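Local atomic coordinates of L-ornithine 5-monooxygenase (PDB entry 3S5W), a protein that catalyses the FAD- and NADPH-dependent hydroxylation of L-ornithine to N5-hydroxyornithine, the first step in making hydroxamate siderophores such as pyoverdin. Residues R199-D204 with A342-Q347; V207-Q212 with L371-E376; Q254-L259 with A332-T337; T337-A342 with I349-R354. All coordinates share one frame; numbering follows the deposited sequence. Where two conformers were deposited one is given.

Interaction 1: residues R199-D204 with A342-Q347; sequences RALKGD and ATATAQ
L201 carries this small surface contact by leaning on the strand that holds A342 and A344. From its CA the CB heads for the strand, and CG lies anti to the carbonyl carbon (chi1 -79°), which sends the fork of the side chain between the two alanines. The branch ending in CD1 reaches A342, with CD1 3.6 Å from A342 CB and 3.8 Å from A342 O. The other branch runs along the strand to the next residue on the same side, where L201 CD2 lies 3.7 Å from A344 CB. T343, between them, turns its own side chain away.

D204 adds a second touch on A344, its OD2 standing 3.6 Å from A344 CB. The carboxylate has its polar partner elsewhere, in a salt bridge from OD1 to R206. A type II turn from L201 to D204, closed by D204 N to L201 O at 2.9 Å, brings both residues to the same strand; G203 supplies its positive phi.

The contact fastens the loop between strands 191-192 and 207-209 to the C-terminal end of strand 337-345. I349 of the adjoining strand 348-355 packs on both L201 and D204, while R206 reaches back to the carbonyl of T345.

Interaction 2: residues V207-Q212 with L371-E376; sequences VFHHSQ and LATGYE. With NAP (NADP nicotinamide-adenine-dinucleotide phosphate), chain F.
H209 and Y375 meet as a T-shaped pair, the edge of the imidazole directed at the phenol face with centroids 5.1 Å apart and planes at 79°. H209 is the tightly packed part. Its CG is anti to the backbone N (chi1 -179°), which carries the ring over the L371 carbonyl, whose O sits 3.2 Å above the imidazole plane, off toward the ring's rim. The backbones form a parallel bridge here, with L371 N bonded to F208 O at 2.9 Å and H210 N to L371 O at 2.8 Å. S211 CB presses to 3.3 Å from Y375 OH, a hydroxyl buried without a polar partner.

Packing is slacker at partly exposed V207, whose CG1 only brushes L371 CD1, at 4.0 Å.

Past the bridge the chain runs alongside NADP, bringing T373 CA to 3.2 Å from NAP O4B and G374 CA to 3.6 Å from NAP O3. Here the backbone meets the cofactor by close contact, while R260, S238 and the G235 amide supply hydrogen bonds elsewhere.

Interaction 3: residues Q254-L259 with A332-T337; sequences QADMIL and AFRCMT
An edge of the parallel, Rossmann-type NADP-binding sheet forms where strand 332-334 joins strand 253-258. A332 N bonds to A255 O, M257 N to A332 O and R334 N to M257 O; L259 N then reaches R334 O. T337 N meets L259 O at 2.9 Å in an almost straight bond (179°).

On the face bearing D256, I258 and R334, the arginine bends at chi3 (110°) and lays NH1 2.7 Å from D256 OD2, a salt bridge with the planes nearly parallel, 13° apart, though OD2 meets the guanidinium obliquely. Y366 also bonds to this OD2. I258 CG1 runs alongside the arginine, and I258 CG2 touches T337 CG2 at 3.7 Å.

On the face of M257 and F333, M257 SD lies at the edge of the F333 ring, 4.2 Å from F333 CD1; the tip of L259, from beyond the strand, adds an off-centre CH-pi contact through CD2.

Helix 237-249 covers M257, whereas strand 348-355 packs on I258, R334 and T337 from the opposite side.

Interaction 4: residues T337-A342 with I349-R354; sequences TTVERA and IELALR
E350 OE2 is held by both terminal nitrogens of R341: NH2 at 2.8 Å, on the anti lone pair, and NH1 at 3.1 Å in a weak, bent bond. The guanidinium stands steeply to the carboxylate, planes 76° apart, and A352 CB lies over one of its faces. T343 OG1 takes a further bond from NH1, which should help fix the rotation of the group.

A second salt bridge closes the other end. R354 folds back at chi2 (76°) and chi3 (65°) and grips E340 side-on, NE to OE2 at 2.9 Å and NH2 to OE1 at 3.0 Å. The first bond is nearly straight and lies in the guanidinium plane, yet it meets OE2 from above the carboxylate.

Between the salt bridges the antiparallel hairpin carries a classic beta bulge: E340 and R341 together face A352. E340 N bonds to A352 O at 2.8 Å and A352 N to R341 O at 3.0 Å, while R341 N is buried with no partner. Past this irregularity T338 and R354 form a regular hydrogen-bonded pair.

On the inner face, L351 CD2 fits against A342 CB at 3.6 Å and V339 CG2 against L353 CD2 at 3.8 Å. This apolar side rests on I258 of strand 253-258 and on strand 228-233, and strand 361-366 flanks 348-355 as the third member of the sheet.

Overall arrangement
From the N terminus, residues 199-204 and 207-212 come first, and both pair with residues far along the chain. Strand 253-258 follows, and interaction 3 closes its loop at 332-337, within the spans of interactions 1 and 2. T337 passes the chain on to interaction 4, whose hairpin forms in series with it. Interaction 1 closes at 342-347, crossing interaction 4, with which it shares A342. Interaction 2 closes last, at 371-376; it encloses interactions 3 and 4 and crosses interaction 1. Interactions 2 and 3 belong to the two edges of the parallel NADP-binding sheet; interaction 4 pairs two strands of the antiparallel sheet beside it, and interaction 1 ties the loop before strand 207-209 to that sheet's edge.

Interaction 1: residues R199-D204 with A342-Q347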
loop_
_atom_site.group_PDB
_atom_site.type_symbol
_atom_site.label_atom_id
_atom_site.label_comp_id
_atom_site.label_asym_id
_atom_site.label_seq_id
_atom_site.Cartn_x
_atom_site.Cartn_y
_atom_site.Cartn_z
ATOM N N ARG A 199 -6.022 12.574 16.291
ATOM C CA ARG A 199 -6.315 11.300 16.993
ATOM C C ARG A 199 -7.550 11.358 17.901
ATOM O O ARG A 199 -8.315 10.369 18.020
ATOM C CB ARG A 199 -5.067 10.786 17.725
ATOM C CG ARG A 199 -4.010 10.309 16.732
ATOM C CD ARG A 199 -2.646 10.075 17.312
ATOM N NE ARG A 199 -1.643 10.027 16.237
ATOM C CZ ARG A 199 -0.352 9.808 16.422
ATOM N NH1 ARG A 199 0.129 9.599 17.645
ATOM N NH2 ARG A 199 0.460 9.793 15.381
ATOM N N ALA A 200 -7.755 12.520 18.521
ATOM C CA ALA A 200 -8.923 12.783 19.392
ATOM C C ALA A 200 -10.238 12.761 18.619
ATOM O O ALA A 200 -11.311 12.643 19.210
ATOM C CB ALA A 200 -8.790 14.100 20.087
ATOM N N LEU A 201 -10.152 12.893 17.297
ATOM C CA LEU A 201 -11.339 12.962 16.462
ATOM C C LEU A 201 -11.669 11.617 15.829
ATOM O O LEU A 201 -12.577 11.550 14.978
ATOM C CB LEU A 201 -11.205 14.079 15.398
ATOM C CG LEU A 201 -11.447 15.521 15.861
ATOM C CD1 LEU A 201 -10.797 16.564 14.944
ATOM C CD2 LEU A 201 -12.942 15.786 15.946
ATOM N N LYS A 202 -10.954 10.560 16.232
ATOM C CA LYS A 202 -11.270 9.201 15.797
ATOM C C LYS A 202 -12.743 8.957 16.111
ATOM O O LYS A 202 -13.210 9.270 17.211
ATOM C CB LYS A 202 -10.382 8.152 16.506
ATOM C CG LYS A 202 -10.730 6.677 16.166
ATOM C CD LYS A 202 -9.797 5.650 16.843
ATOM C CE LYS A 202 -9.902 5.694 18.375
ATOM N NZ LYS A 202 -8.754 4.994 19.037
ATOM N N GLY A 203 -13.485 8.445 15.146
ATOM C CA GLY A 203 -14.894 8.171 15.407
ATOM C C GLY A 203 -15.825 9.269 14.965
ATOM O O GLY A 203 -17.034 9.046 14.870
ATOM N N ASP A 204 -15.276 10.459 14.696
ATOM C CA ASP A 204 -16.054 11.521 14.083
ATOM C C ASP A 204 -16.010 11.295 12.562
ATOM O O ASP A 204 -14.937 11.376 11.941
ATOM C CB ASP A 204 -15.493 12.904 14.456
ATOM C CG ASP A 204 -16.452 14.040 14.134
ATOM O OD1 ASP A 204 -17.021 14.091 13.014
ATOM O OD2 ASP A 204 -16.623 14.926 14.996
ATOM N N ALA A 342 -7.411 20.762 16.220
ATOM C CA ALA A 342 -8.595 20.367 15.449
ATOM C C ALA A 342 -9.699 20.027 16.435
ATOM O O ALA A 342 -9.481 19.209 17.330
ATOM C CB ALA A 342 -8.278 19.166 14.558
ATOM N N THR A 343 -10.848 20.688 16.300
ATOM C CA THR A 343 -11.908 20.567 17.289
ATOM C C THR A 343 -13.239 20.279 16.592
ATOM O O THR A 343 -13.583 20.958 15.627
ATOM C CB THR A 343 -12.051 21.891 18.132
ATOM O OG1 THR A 343 -10.760 22.293 18.618
ATOM C CG2 THR A 343 -13.026 21.687 19.319
ATOM N N ALA A 344 -13.974 19.283 17.082
ATOM C CA ALA A 344 -15.358 19.045 16.663
ATOM C C ALA A 344 -16.279 20.132 17.227
ATOM O O ALA A 344 -16.245 20.407 18.429
ATOM C CB ALA A 344 -15.842 17.659 17.133
ATOM N N THR A 345 -17.076 20.754 16.357
ATOM C CA THR A 345 -18.146 21.674 16.765
ATOM C C THR A 345 -19.450 21.280 16.059
ATOM O O THR A 345 -19.445 20.511 15.075
ATOM C CB THR A 345 -17.830 23.186 16.471
ATOM O OG1 THR A 345 -17.903 23.450 15.060
ATOM C CG2 THR A 345 -16.451 23.637 17.005
ATOM N N ALA A 346 -20.571 21.814 16.546
ATOM C CA ALA A 346 -21.869 21.630 15.881
ATOM C C ALA A 346 -21.816 22.068 14.398
ATOM O O ALA A 346 -22.468 21.449 13.557
ATOM C CB ALA A 346 -23.004 22.398 16.648
ATOM N N GLN A 347 -21.030 23.109 14.101
ATOM C CA GLN A 347 -20.903 23.693 12.742
ATOM C C GLN A 347 -19.894 22.998 11.806
ATOM O O GLN A 347 -19.862 23.296 10.618
ATOM C CB GLN A 347 -20.533 25.190 12.804
ATOM C CG GLN A 347 -21.627 26.134 13.350
ATOM C CD GLN A 347 -21.633 26.210 14.871
ATOM O OE1 GLN A 347 -22.678 26.007 15.505
ATOM N NE2 GLN A 347 -20.465 26.495 15.470
#

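Interaction 2: residues V207-Q212 with L371-E376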
loop_
_atom_site.group_PDB
_atom_site.type_symbol
_atom_site.label_atom_id
_atom_site.label_comp_id
_atom_site.label_asym_id
_atom_site.label_seq_id
_atom_site.Cartn_x
_atom_site.Cartn_y
_atom_site.Cartn_z
ATOM N N VAL A 207 -14.085 13.375 9.718
ATOM C CA VAL A 207 -12.639 13.273 9.549
ATOM C C VAL A 207 -12.313 11.857 9.131
ATOM O O VAL A 207 -12.705 10.900 9.802
ATOM C CB VAL A 207 -11.881 13.629 10.871
ATOM C CG1 VAL A 207 -10.354 13.536 10.679
ATOM C CG2 VAL A 207 -12.254 15.042 11.318
ATOM N N PHE A 208 -11.638 11.701 8.009
ATOM C CA PHE A 208 -11.329 10.362 7.518
ATOM C C PHE A 208 -10.072 10.341 6.709
ATOM O O PHE A 208 -9.739 11.340 6.076
ATOM C CB PHE A 208 -12.501 9.768 6.694
ATOM C CG PHE A 208 -12.992 10.645 5.571
ATOM C CD1 PHE A 208 -13.954 11.634 5.794
ATOM C CD2 PHE A 208 -12.530 10.455 4.281
ATOM C CE1 PHE A 208 -14.433 12.418 4.745
ATOM C CE2 PHE A 208 -13.007 11.240 3.225
ATOM C CZ PHE A 208 -13.958 12.207 3.450
ATOM N N HIS A 209 -9.385 9.212 6.744
ATOM C CA HIS A 209 -8.144 9.025 5.991
ATOM C C HIS A 209 -8.492 8.748 4.521
ATOM O O HIS A 209 -9.565 8.174 4.210
ATOM C CB HIS A 209 -7.294 7.892 6.611
ATOM C CG HIS A 209 -5.985 7.652 5.924
ATOM N ND1 HIS A 209 -4.807 8.286 6.286
ATOM C CD2 HIS A 209 -5.658 6.815 4.918
ATOM C CE1 HIS A 209 -3.816 7.850 5.524
ATOM N NE2 HIS A 209 -4.307 6.942 4.701
ATOM N N HIS A 210 -7.606 9.198 3.630
ATOM C CA HIS A 210 -7.830 9.066 2.194
ATOM C C HIS A 210 -8.122 7.605 1.796
ATOM O O HIS A 210 -8.835 7.379 0.818
ATOM C CB HIS A 210 -6.623 9.594 1.409
ATOM C CG HIS A 210 -6.739 9.400 -0.071
ATOM N ND1 HIS A 210 -6.074 8.393 -0.740
ATOM C CD2 HIS A 210 -7.439 10.081 -1.010
ATOM C CE1 HIS A 210 -6.356 8.467 -2.034
ATOM N NE2 HIS A 210 -7.188 9.474 -2.220
ATOM N N SER A 211 -7.558 6.636 2.525
ATOM C CA SER A 211 -7.810 5.205 2.272
ATOM C C SER A 211 -9.312 4.847 2.324
ATOM O O SER A 211 -9.704 3.822 1.783
ATOM C CB SER A 211 -7.020 4.312 3.256
ATOM O OG SER A 211 -7.457 4.595 4.598
ATOM N N GLN A 212 -10.134 5.691 2.962
ATOM C CA GLN A 212 -11.596 5.492 3.014
ATOM C C GLN A 212 -12.393 6.507 2.191
ATOM O O GLN A 212 -13.599 6.689 2.394
ATOM C CB GLN A 212 -12.060 5.472 4.486
ATOM C CG GLN A 212 -11.584 4.204 5.197
ATOM C CD GLN A 212 -12.289 2.949 4.680
ATOM O OE1 GLN A 212 -11.710 2.171 3.930
ATOM N NE2 GLN A 212 -13.570 2.775 5.054
ATOM N N LEU A 371 -7.647 13.199 5.493
ATOM C CA LEU A 371 -6.246 12.998 5.854
ATOM C C LEU A 371 -5.550 12.203 4.745
ATOM O O LEU A 371 -5.672 11.001 4.669
ATOM C CB LEU A 371 -6.146 12.270 7.204
ATOM C CG LEU A 371 -6.934 12.937 8.337
ATOM C CD1 LEU A 371 -6.808 12.094 9.657
ATOM C CD2 LEU A 371 -6.432 14.329 8.554
ATOM N N ALA A 372 -4.836 12.904 3.862
ATOM C CA ALA A 372 -4.121 12.250 2.765
ATOM C C ALA A 372 -2.660 12.168 3.192
ATOM O O ALA A 372 -1.740 12.705 2.532
ATOM C CB ALA A 372 -4.316 13.069 1.465
ATOM N N THR A 373 -2.447 11.475 4.313
ATOM C CA THR A 373 -1.198 11.592 5.089
ATOM C C THR A 373 -0.384 10.308 5.028
ATOM O O THR A 373 0.611 10.134 5.772
ATOM C CB THR A 373 -1.491 12.032 6.568
ATOM O OG1 THR A 373 -2.599 11.274 7.060
ATOM C CG2 THR A 373 -1.897 13.511 6.624
ATOM N N GLY A 374 -0.794 9.382 4.151
ATOM C CA GLY A 374 0.047 8.200 3.889
ATOM C C GLY A 374 -0.056 7.103 4.937
ATOM O O GLY A 374 -1.044 7.013 5.634
ATOM N N TYR A 375 0.966 6.249 5.020
ATOM C CA TYR A 375 0.830 4.957 5.738
ATOM C C TYR A 375 2.091 4.722 6.529
ATOM O O TYR A 375 3.154 5.243 6.176
ATOM C CB TYR A 375 0.592 3.764 4.761
ATOM C CG TYR A 375 -0.652 3.931 3.945
ATOM C CD1 TYR A 375 -0.663 4.807 2.850
ATOM C CD2 TYR A 375 -1.844 3.283 4.286
ATOM C CE1 TYR A 375 -1.824 5.021 2.111
ATOM C CE2 TYR A 375 -3.018 3.488 3.535
ATOM C CZ TYR A 375 -2.980 4.341 2.453
ATOM O OH TYR A 375 -4.102 4.559 1.735
ATOM N N GLU A 376 1.950 3.968 7.614
ATOM C CA GLU A 376 3.086 3.441 8.358
ATOM C C GLU A 376 3.190 1.958 8.090
ATOM O O GLU A 376 2.166 1.289 7.829
ATOM C CB GLU A 376 2.902 3.696 9.860
ATOM C CG GLU A 376 2.901 5.177 10.159
ATOM C CD GLU A 376 2.535 5.513 11.581
ATOM O OE1 GLU A 376 2.997 6.566 12.050
ATOM O OE2 GLU A 376 1.783 4.753 12.235
HETATM P PA NAP F . 3.135 10.125 1.166
HETATM O O1A NAP F . 3.932 10.281 -0.056
HETATM O O2A NAP F . 3.850 9.535 2.281
HETATM O O5B NAP F . 2.465 11.535 1.447
HETATM C C5B NAP F . 2.137 11.816 2.757
HETATM C C4B NAP F . 1.747 13.279 2.727
HETATM O O4B NAP F . 1.186 13.496 3.990
HETATM C C3B NAP F . 2.981 14.180 2.586
HETATM O O3B NAP F . 2.524 15.352 1.923
HETATM C C2B NAP F . 3.277 14.474 4.067
HETATM O O2B NAP F . 3.846 15.740 4.236
HETATM C C1B NAP F . 1.859 14.511 4.687
HETATM N N9A NAP F . 1.944 14.245 6.132
HETATM C C8A NAP F . 2.385 13.089 6.740
HETATM N N7A NAP F . 2.328 13.241 8.082
HETATM C C5A NAP F . 1.884 14.485 8.332
HETATM C C6A NAP F . 1.662 15.178 9.523
HETATM N N6A NAP F . 1.919 14.605 10.693
HETATM N N1A NAP F . 1.204 16.460 9.457
HETATM C C2A NAP F . 0.944 17.087 8.268
HETATM N N3A NAP F . 1.164 16.404 7.079
HETATM C C4A NAP F . 1.642 15.135 7.120
HETATM O O3 NAP F . 1.767 9.318 0.877
HETATM P PN NAP F . 0.743 9.237 -0.397
HETATM O O1N NAP F . -0.412 8.408 0.086
HETATM O O2N NAP F . 0.437 10.580 -0.989
HETATM O O5D NAP F . 1.697 8.352 -1.344
HETATM C C5D NAP F . 2.007 8.490 -2.714
HETATM C C4D NAP F . 2.170 7.023 -3.097
HETATM O O4D NAP F . 1.815 6.678 -4.408
HETATM C C3D NAP F . 3.548 6.396 -2.959
HETATM O O3D NAP F . 4.015 6.430 -1.631
HETATM C C2D NAP F . 3.240 5.003 -3.530
HETATM O O2D NAP F . 2.850 4.000 -2.599
HETATM C C1D NAP F . 2.070 5.280 -4.483
HETATM P P2B NAP F . 5.425 15.988 4.506
HETATM O O1X NAP F . 5.406 17.403 5.070
HETATM O O2X NAP F . 6.044 15.847 3.129
HETATM O O3X NAP F . 5.935 14.926 5.448
#

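Interaction 3: residues Q254-L259 with A332-T337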
loop_
_atom_site.group_PDB
_atom_site.type_symbol
_atom_site.label_atom_id
_atom_site.label_comp_id
_atom_site.label_asym_id
_atom_site.label_seq_id
_atom_site.Cartn_x
_atom_site.Cartn_y
_atom_site.Cartn_z
ATOM N N GLN A 254 -15.888 23.408 -1.889
ATOM C CA GLN A 254 -14.700 24.267 -1.842
ATOM C C GLN A 254 -13.597 23.529 -1.092
ATOM O O GLN A 254 -13.748 23.226 0.117
ATOM C CB GLN A 254 -15.017 25.558 -1.092
ATOM C CG GLN A 254 -15.999 26.490 -1.796
ATOM C CD GLN A 254 -16.108 27.784 -1.013
ATOM O OE1 GLN A 254 -16.926 27.881 -0.118
ATOM N NE2 GLN A 254 -15.214 28.745 -1.288
ATOM N N ALA A 255 -12.523 23.176 -1.804
ATOM C CA ALA A 255 -11.437 22.376 -1.232
ATOM C C ALA A 255 -10.202 23.235 -0.889
ATOM O O ALA A 255 -9.811 24.123 -1.671
ATOM C CB ALA A 255 -11.039 21.217 -2.195
ATOM N N ASP A 256 -9.612 22.976 0.284
ATOM C CA ASP A 256 -8.348 23.600 0.703
ATOM C C ASP A 256 -7.299 22.505 0.819
ATOM O O ASP A 256 -7.467 21.570 1.609
ATOM C CB ASP A 256 -8.469 24.275 2.081
ATOM C CG ASP A 256 -9.353 25.518 2.085
ATOM O OD1 ASP A 256 -10.092 25.777 1.098
ATOM O OD2 ASP A 256 -9.291 26.255 3.106
ATOM N N MET A 257 -6.215 22.600 0.060
ATOM C CA MET A 257 -5.102 21.687 0.266
ATOM C C MET A 257 -4.251 22.322 1.335
ATOM O O MET A 257 -3.730 23.443 1.165
ATOM C CB MET A 257 -4.249 21.486 -0.978
ATOM C CG MET A 257 -4.998 20.918 -2.132
ATOM S SD MET A 257 -3.908 20.430 -3.508
ATOM C CE MET A 257 -3.059 19.010 -2.823
ATOM N N ILE A 258 -4.102 21.602 2.435
ATOM C CA ILE A 258 -3.349 22.117 3.569
ATOM C C ILE A 258 -2.097 21.274 3.723
ATOM O O ILE A 258 -2.161 20.132 4.173
ATOM C CB ILE A 258 -4.202 22.150 4.876
ATOM C CG1 ILE A 258 -5.485 22.978 4.653
ATOM C CG2 ILE A 258 -3.340 22.659 6.081
ATOM C CD1 ILE A 258 -6.482 22.956 5.817
ATOM N N LEU A 259 -0.947 21.846 3.362
ATOM C CA LEU A 259 0.289 21.091 3.413
ATOM C C LEU A 259 1.345 21.922 4.139
ATOM O O LEU A 259 1.402 23.158 3.981
ATOM C CB LEU A 259 0.777 20.670 2.006
ATOM C CG LEU A 259 1.123 21.764 0.973
ATOM C CD1 LEU A 259 2.116 21.231 -0.049
ATOM C CD2 LEU A 259 -0.137 22.287 0.260
ATOM N N ALA A 332 -8.543 26.757 -2.146
ATOM C CA ALA A 332 -7.377 27.417 -1.562
ATOM C C ALA A 332 -6.191 26.449 -1.478
ATOM O O ALA A 332 -6.331 25.261 -1.118
ATOM C CB ALA A 332 -7.719 28.005 -0.182
ATOM N N PHE A 333 -5.021 26.964 -1.837
ATOM C CA PHE A 333 -3.783 26.215 -1.756
ATOM C C PHE A 333 -3.016 26.742 -0.529
ATOM O O PHE A 333 -2.307 27.747 -0.610
ATOM C CB PHE A 333 -2.953 26.405 -3.034
ATOM C CG PHE A 333 -1.749 25.521 -3.100
ATOM C CD1 PHE A 333 -1.892 24.150 -3.325
ATOM C CD2 PHE A 333 -0.474 26.060 -2.954
ATOM C CE1 PHE A 333 -0.765 23.310 -3.368
ATOM C CE2 PHE A 333 0.662 25.242 -3.003
ATOM C CZ PHE A 333 0.501 23.841 -3.176
ATOM N N ARG A 334 -3.187 26.090 0.611
ATOM C CA ARG A 334 -2.571 26.548 1.872
ATOM C C ARG A 334 -1.270 25.827 2.141
ATOM O O ARG A 334 -1.222 24.909 2.943
ATOM C CB ARG A 334 -3.561 26.426 3.031
ATOM C CG ARG A 334 -4.889 27.159 2.711
ATOM C CD ARG A 334 -5.928 26.844 3.762
ATOM N NE ARG A 334 -6.208 27.997 4.580
ATOM C CZ ARG A 334 -7.215 28.827 4.371
ATOM N NH1 ARG A 334 -8.047 28.627 3.363
ATOM N NH2 ARG A 334 -7.392 29.854 5.175
ATOM N N CYS A 335 -0.210 26.255 1.447
ATOM C CA CYS A 335 1.106 25.674 1.635
ATOM C C CYS A 335 1.738 26.297 2.887
ATOM O O CYS A 335 1.213 27.269 3.404
ATOM C CB CYS A 335 1.996 25.835 0.399
ATOM S SG CYS A 335 1.940 27.497 -0.344
ATOM N N MET A 336 2.796 25.667 3.382
ATOM C CA MET A 336 3.503 26.063 4.627
ATOM C C MET A 336 2.543 26.189 5.817
ATOM O O MET A 336 2.730 27.062 6.679
ATOM C CB MET A 336 4.308 27.373 4.442
ATOM C CG MET A 336 5.476 27.228 3.441
ATOM S SD MET A 336 6.311 28.828 3.292
ATOM C CE MET A 336 5.010 29.942 2.739
ATOM N N THR A 337 1.524 25.321 5.859
ATOM C CA THR A 337 0.462 25.459 6.843
ATOM C C THR A 337 0.371 24.179 7.667
ATOM O O THR A 337 0.405 23.052 7.118
ATOM C CB THR A 337 -0.900 25.791 6.187
ATOM O OG1 THR A 337 -0.826 27.049 5.516
ATOM C CG2 THR A 337 -2.015 25.877 7.212
HETATM O O HOH W 1 -0.463 20.317 6.931
#

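Interaction 4: residues T337-A342 with I349-R354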
loop_
_atom_site.group_PDB
_atom_site.type_symbol
_atom_site.label_atom_id
_atom_site.label_comp_id
_atom_site.label_asym_id
_atom_site.label_seq_id
_atom_site.Cartn_x
_atom_site.Cartn_y
_atom_site.Cartn_z
ATOM N N THR A 337 1.524 25.321 5.859
ATOM C CA THR A 337 0.462 25.459 6.843
ATOM C C THR A 337 0.371 24.179 7.667
ATOM O O THR A 337 0.405 23.052 7.118
ATOM C CB THR A 337 -0.900 25.791 6.187
ATOM O OG1 THR A 337 -0.826 27.049 5.516
ATOM C CG2 THR A 337 -2.015 25.877 7.212
ATOM N N THR A 338 0.277 24.363 8.990
ATOM C CA THR A 338 0.236 23.257 9.938
ATOM C C THR A 338 -1.056 23.333 10.719
ATOM O O THR A 338 -1.428 24.403 11.174
ATOM C CB THR A 338 1.462 23.316 10.920
ATOM O OG1 THR A 338 2.669 23.222 10.150
ATOM C CG2 THR A 338 1.441 22.167 11.952
ATOM N N VAL A 339 -1.734 22.188 10.874
ATOM C CA VAL A 339 -2.867 22.111 11.789
ATOM C C VAL A 339 -2.352 22.058 13.232
ATOM O O VAL A 339 -1.737 21.082 13.637
ATOM C CB VAL A 339 -3.774 20.884 11.515
ATOM C CG1 VAL A 339 -4.983 20.949 12.477
ATOM C CG2 VAL A 339 -4.267 20.898 10.060
ATOM N N GLU A 340 -2.612 23.119 13.994
ATOM C CA GLU A 340 -2.161 23.184 15.405
ATOM C C GLU A 340 -3.203 22.664 16.388
ATOM O O GLU A 340 -2.858 22.177 17.443
ATOM C CB GLU A 340 -1.781 24.615 15.785
ATOM C CG GLU A 340 -0.483 25.046 15.183
ATOM C CD GLU A 340 0.141 26.249 15.909
ATOM O OE1 GLU A 340 -0.508 26.890 16.782
ATOM O OE2 GLU A 340 1.300 26.523 15.585
ATOM N N ARG A 341 -4.474 22.763 16.014
ATOM C CA ARG A 341 -5.584 22.276 16.833
ATOM C C ARG A 341 -6.702 21.831 15.879
ATOM O O ARG A 341 -6.916 22.451 14.847
ATOM C CB ARG A 341 -6.090 23.404 17.775
ATOM C CG ARG A 341 -7.226 22.951 18.735
ATOM C CD ARG A 341 -7.903 24.075 19.573
ATOM N NE ARG A 341 -8.199 25.329 18.858
ATOM C CZ ARG A 341 -9.222 25.543 18.022
ATOM N NH1 ARG A 341 -10.078 24.574 17.718
ATOM N NH2 ARG A 341 -9.380 26.731 17.454
ATOM N N ALA A 342 -7.411 20.762 16.220
ATOM C CA ALA A 342 -8.595 20.367 15.449
ATOM C C ALA A 342 -9.699 20.027 16.435
ATOM O O ALA A 342 -9.481 19.209 17.330
ATOM C CB ALA A 342 -8.278 19.166 14.558
ATOM N N ILE A 349 -15.704 20.833 11.579
ATOM C CA ILE A 349 -14.409 20.595 12.191
ATOM C C ILE A 349 -13.627 21.912 12.102
ATOM O O ILE A 349 -13.339 22.409 10.997
ATOM C CB ILE A 349 -13.624 19.401 11.523
ATOM C CG1 ILE A 349 -14.479 18.118 11.526
ATOM C CG2 ILE A 349 -12.254 19.178 12.195
ATOM C CD1 ILE A 349 -14.961 17.668 12.928
ATOM N N GLU A 350 -13.295 22.469 13.264
ATOM C CA GLU A 350 -12.607 23.746 13.318
ATOM C C GLU A 350 -11.103 23.474 13.362
ATOM O O GLU A 350 -10.628 22.721 14.197
ATOM C CB GLU A 350 -13.102 24.555 14.545
ATOM C CG GLU A 350 -12.424 25.888 14.696
ATOM C CD GLU A 350 -12.920 26.625 15.917
ATOM O OE1 GLU A 350 -14.088 27.052 15.928
ATOM O OE2 GLU A 350 -12.141 26.745 16.869
ATOM N N LEU A 351 -10.353 24.059 12.431
ATOM C CA LEU A 351 -8.916 23.828 12.376
ATOM C C LEU A 351 -8.225 25.147 12.651
ATOM O O LEU A 351 -8.567 26.149 12.029
ATOM C CB LEU A 351 -8.478 23.353 10.975
ATOM C CG LEU A 351 -9.014 22.025 10.429
ATOM C CD1 LEU A 351 -8.277 21.672 9.117
ATOM C CD2 LEU A 351 -8.878 20.887 11.443
ATOM N N ALA A 352 -7.267 25.122 13.576
ATOM C CA ALA A 352 -6.402 26.265 13.833
ATOM C C ALA A 352 -5.151 26.044 12.986
ATOM O O ALA A 352 -4.417 25.070 13.175
ATOM C CB ALA A 352 -6.075 26.391 15.338
ATOM N N LEU A 353 -4.954 26.950 12.033
ATOM C CA LEU A 353 -3.954 26.795 10.978
ATOM C C LEU A 353 -2.801 27.812 11.107
ATOM O O LEU A 353 -3.023 29.043 11.064
ATOM C CB LEU A 353 -4.618 26.919 9.618
ATOM C CG LEU A 353 -5.752 25.925 9.300
ATOM C CD1 LEU A 353 -6.347 26.327 7.952
ATOM C CD2 LEU A 353 -5.294 24.487 9.284
ATOM N N ARG A 354 -1.596 27.292 11.286
ATOM C CA ARG A 354 -0.418 28.148 11.439
ATOM C C ARG A 354 0.271 28.264 10.088
ATOM O O ARG A 354 0.735 27.266 9.544
ATOM C CB ARG A 354 0.550 27.559 12.475
ATOM C CG ARG A 354 1.828 28.393 12.712
ATOM C CD ARG A 354 1.574 29.636 13.552
ATOM N NE ARG A 354 1.153 29.293 14.906
ATOM C CZ ARG A 354 0.728 30.173 15.815
ATOM N NH1 ARG A 354 0.641 31.465 15.517
ATOM N NH2 ARG A 354 0.359 29.748 17.014
HETATM O O HOH W 2 3.363 25.697 9.259
#